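Local coordinates for nuclease-like protein (Chaetomium thermophilum, PDB 6GRB) that probably acts as a structure-selective nuclease of the GEN1 family, resolving four-way DNA junctions and cutting 5'-flaps with the help of bound metal ions, at residues 75-80 with 123-128. Numbering follows the deposited sequence.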
loop_
_atom_site.group_PDB
_atom_site.type_symbol
_atom_site.label_atom_id
_atom_site.label_comp_id
_atom_site.label_asym_id
_atom_site.label_seq_id
_atom_site.Cartn_x
_atom_site.Cartn_y
_atom_site.Cartn_z
ATOM N N ILE A 75 -5.180 -2.741 5.853
ATOM C CA ILE A 75 -5.087 -2.163 7.195
ATOM C C ILE A 75 -4.411 -0.798 7.064
ATOM O O ILE A 75 -3.272 -0.691 6.584
ATOM C CB ILE A 75 -4.386 -3.097 8.203
ATOM C CG1 ILE A 75 -4.345 -2.458 9.588
ATOM C CG2 ILE A 75 -2.996 -3.467 7.770
ATOM C CD1 ILE A 75 -4.216 -3.463 10.732
ATOM N N PHE A 76 -5.147 0.251 7.442
ATOM C CA PHE A 76 -4.698 1.632 7.304
ATOM C C PHE A 76 -4.014 2.078 8.591
ATOM O O PHE A 76 -4.639 2.058 9.648
ATOM C CB PHE A 76 -5.883 2.543 6.997
ATOM C CG PHE A 76 -6.513 2.279 5.676
ATOM C CD1 PHE A 76 -6.118 2.984 4.564
ATOM C CD2 PHE A 76 -7.523 1.337 5.551
ATOM C CE1 PHE A 76 -6.707 2.746 3.338
ATOM C CE2 PHE A 76 -8.119 1.103 4.352
ATOM C CZ PHE A 76 -7.706 1.797 3.239
ATOM N N VAL A 77 -2.758 2.510 8.510
ATOM C CA VAL A 77 -1.960 2.759 9.709
ATOM C C VAL A 77 -1.791 4.266 9.920
ATOM O O VAL A 77 -1.366 4.986 9.014
ATOM C CB VAL A 77 -0.599 2.037 9.633
ATOM C CG1 VAL A 77 0.188 2.193 10.976
ATOM C CG2 VAL A 77 -0.802 0.559 9.246
ATOM N N PHE A 78 -2.109 4.727 11.122
ATOM C CA PHE A 78 -2.063 6.121 11.539
ATOM C C PHE A 78 -0.871 6.330 12.462
ATOM O O PHE A 78 -0.538 5.453 13.264
ATOM C CB PHE A 78 -3.377 6.530 12.261
ATOM C CG PHE A 78 -4.602 6.526 11.360
ATOM C CD1 PHE A 78 -5.202 5.317 10.976
ATOM C CD2 PHE A 78 -5.129 7.718 10.882
ATOM C CE1 PHE A 78 -6.310 5.300 10.129
ATOM C CE2 PHE A 78 -6.227 7.729 10.036
ATOM C CZ PHE A 78 -6.832 6.519 9.643
ATOM N N ASP A 79 -0.238 7.495 12.348
ATOM C CA ASP A 79 0.926 7.799 13.163
ATOM C C ASP A 79 0.526 7.960 14.624
ATOM O O ASP A 79 -0.610 8.301 14.950
ATOM C CB ASP A 79 1.614 9.069 12.674
ATOM C CG ASP A 79 2.515 8.822 11.489
ATOM O OD1 ASP A 79 1.994 8.816 10.348
ATOM O OD2 ASP A 79 3.743 8.639 11.673
ATOM N N GLY A 80 1.472 7.676 15.505
ATOM C CA GLY A 80 1.299 7.907 16.917
ATOM C C GLY A 80 2.301 8.929 17.423
ATOM O O GLY A 80 3.091 9.500 16.652
ATOM N N ALA A 123 7.322 2.756 10.330
ATOM C CA ALA A 123 7.979 1.709 11.098
ATOM C C ALA A 123 6.996 0.621 11.474
ATOM O O ALA A 123 7.368 -0.555 11.518
ATOM C CB ALA A 123 8.642 2.282 12.344
ATOM N N GLU A 124 5.735 0.985 11.703
ATOM C CA GLU A 124 4.767 0.005 12.174
ATOM C C GLU A 124 4.247 -0.851 11.027
ATOM O O GLU A 124 4.136 -2.078 11.182
ATOM C CB GLU A 124 3.638 0.702 12.907
ATOM C CG GLU A 124 2.470 -0.164 13.186
ATOM C CD GLU A 124 2.574 -0.861 14.531
ATOM O OE1 GLU A 124 1.587 -1.529 14.940
ATOM O OE2 GLU A 124 3.635 -0.737 15.180
ATOM N N CYS A 125 3.958 -0.226 9.870
ATOM C CA CYS A 125 3.637 -0.982 8.662
ATOM C C CYS A 125 4.684 -2.063 8.402
ATOM O O CYS A 125 4.351 -3.240 8.201
ATOM C CB CYS A 125 3.544 -0.054 7.450
ATOM S SG CYS A 125 2.134 1.082 7.417
ATOM N N ALA A 126 5.962 -1.666 8.388
ATOM C CA ALA A 126 7.038 -2.614 8.119
ATOM C C ALA A 126 7.064 -3.728 9.163
ATOM O O ALA A 126 7.264 -4.905 8.832
ATOM C CB ALA A 126 8.379 -1.879 8.075
ATOM N N TYR A 127 6.881 -3.367 10.433
ATOM C CA TYR A 127 6.828 -4.373 11.484
ATOM C C TYR A 127 5.659 -5.334 11.265
ATOM O O TYR A 127 5.797 -6.541 11.470
ATOM C CB TYR A 127 6.749 -3.674 12.845
ATOM C CG TYR A 127 6.815 -4.604 14.033
ATOM C CD1 TYR A 127 7.894 -5.458 14.220
ATOM C CD2 TYR A 127 5.797 -4.638 14.963
ATOM C CE1 TYR A 127 7.959 -6.304 15.292
ATOM C CE2 TYR A 127 5.856 -5.472 16.056
ATOM C CZ TYR A 127 6.933 -6.307 16.213
ATOM O OH TYR A 127 6.966 -7.149 17.307
ATOM N N LEU A 128 4.496 -4.825 10.844
ATOM C CA LEU A 128 3.353 -5.714 10.609
ATOM C C LEU A 128 3.633 -6.699 9.479
ATOM O O LEU A 128 3.089 -7.804 9.468
ATOM C CB LEU A 128 2.092 -4.908 10.280
ATOM C CG LEU A 128 1.496 -3.961 11.308
ATOM C CD1 LEU A 128 0.203 -3.314 10.794
ATOM C CD2 LEU A 128 1.308 -4.616 12.668
#
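Val77 packs its two methyl groups against successive residues of the helical segment 123-128, and with 71 Å² buried it is the centre of the contact. Val77 CG2 lies 3.5 Å from Cys125 SG, and CB of the same valine is almost as near to the sulfur, so the thiol rests against the CB-CG2 edge of the side chain. With SG anti to the carbonyl carbon and beside the backbone N (chi1 -69°), the sulfur is brought against the valine. The other methyl, Val77 CG1, is 4.0 Å from Glu124 CG, the two side chains crossing at about a right angle. Only the aliphatic part of Glu124 is used here; its chain bends at chi2 (91°), OE1 is hydrogen-bonded with His115 NE2 and Ser283 OG, and both carboxylate oxygens find hydrogen-bond partners outside the two segments. One turn on from Glu124, Leu128 reaches the strand through a single branch. Leu128 CD1 touches Val77 CG2 at 4.3 Å and Ile75 CG2 at 4.4 Å, linking two strand residues whose side chains both leave the backbone toward the helix. These contacts are apolar and looser than that of the sulfur. The axes pass 9.1 Å apart with their directions at 143°, nearer antiparallel than parallel, as expected of a helix packed on the parallel part of an alpha/beta sheet. The side chain of Cys125 is about 8 Å from a bound magnesium ion, so the packing lies close to the metal centre of the PIN-like domain. Strand 73-78 runs between strands 34-37 and 113-116; Cys125 also touches Ala36 of the former, Leu128 touches His115 of the latter, and helix 285-294 adds Ile288 and Leu291 against Leu128.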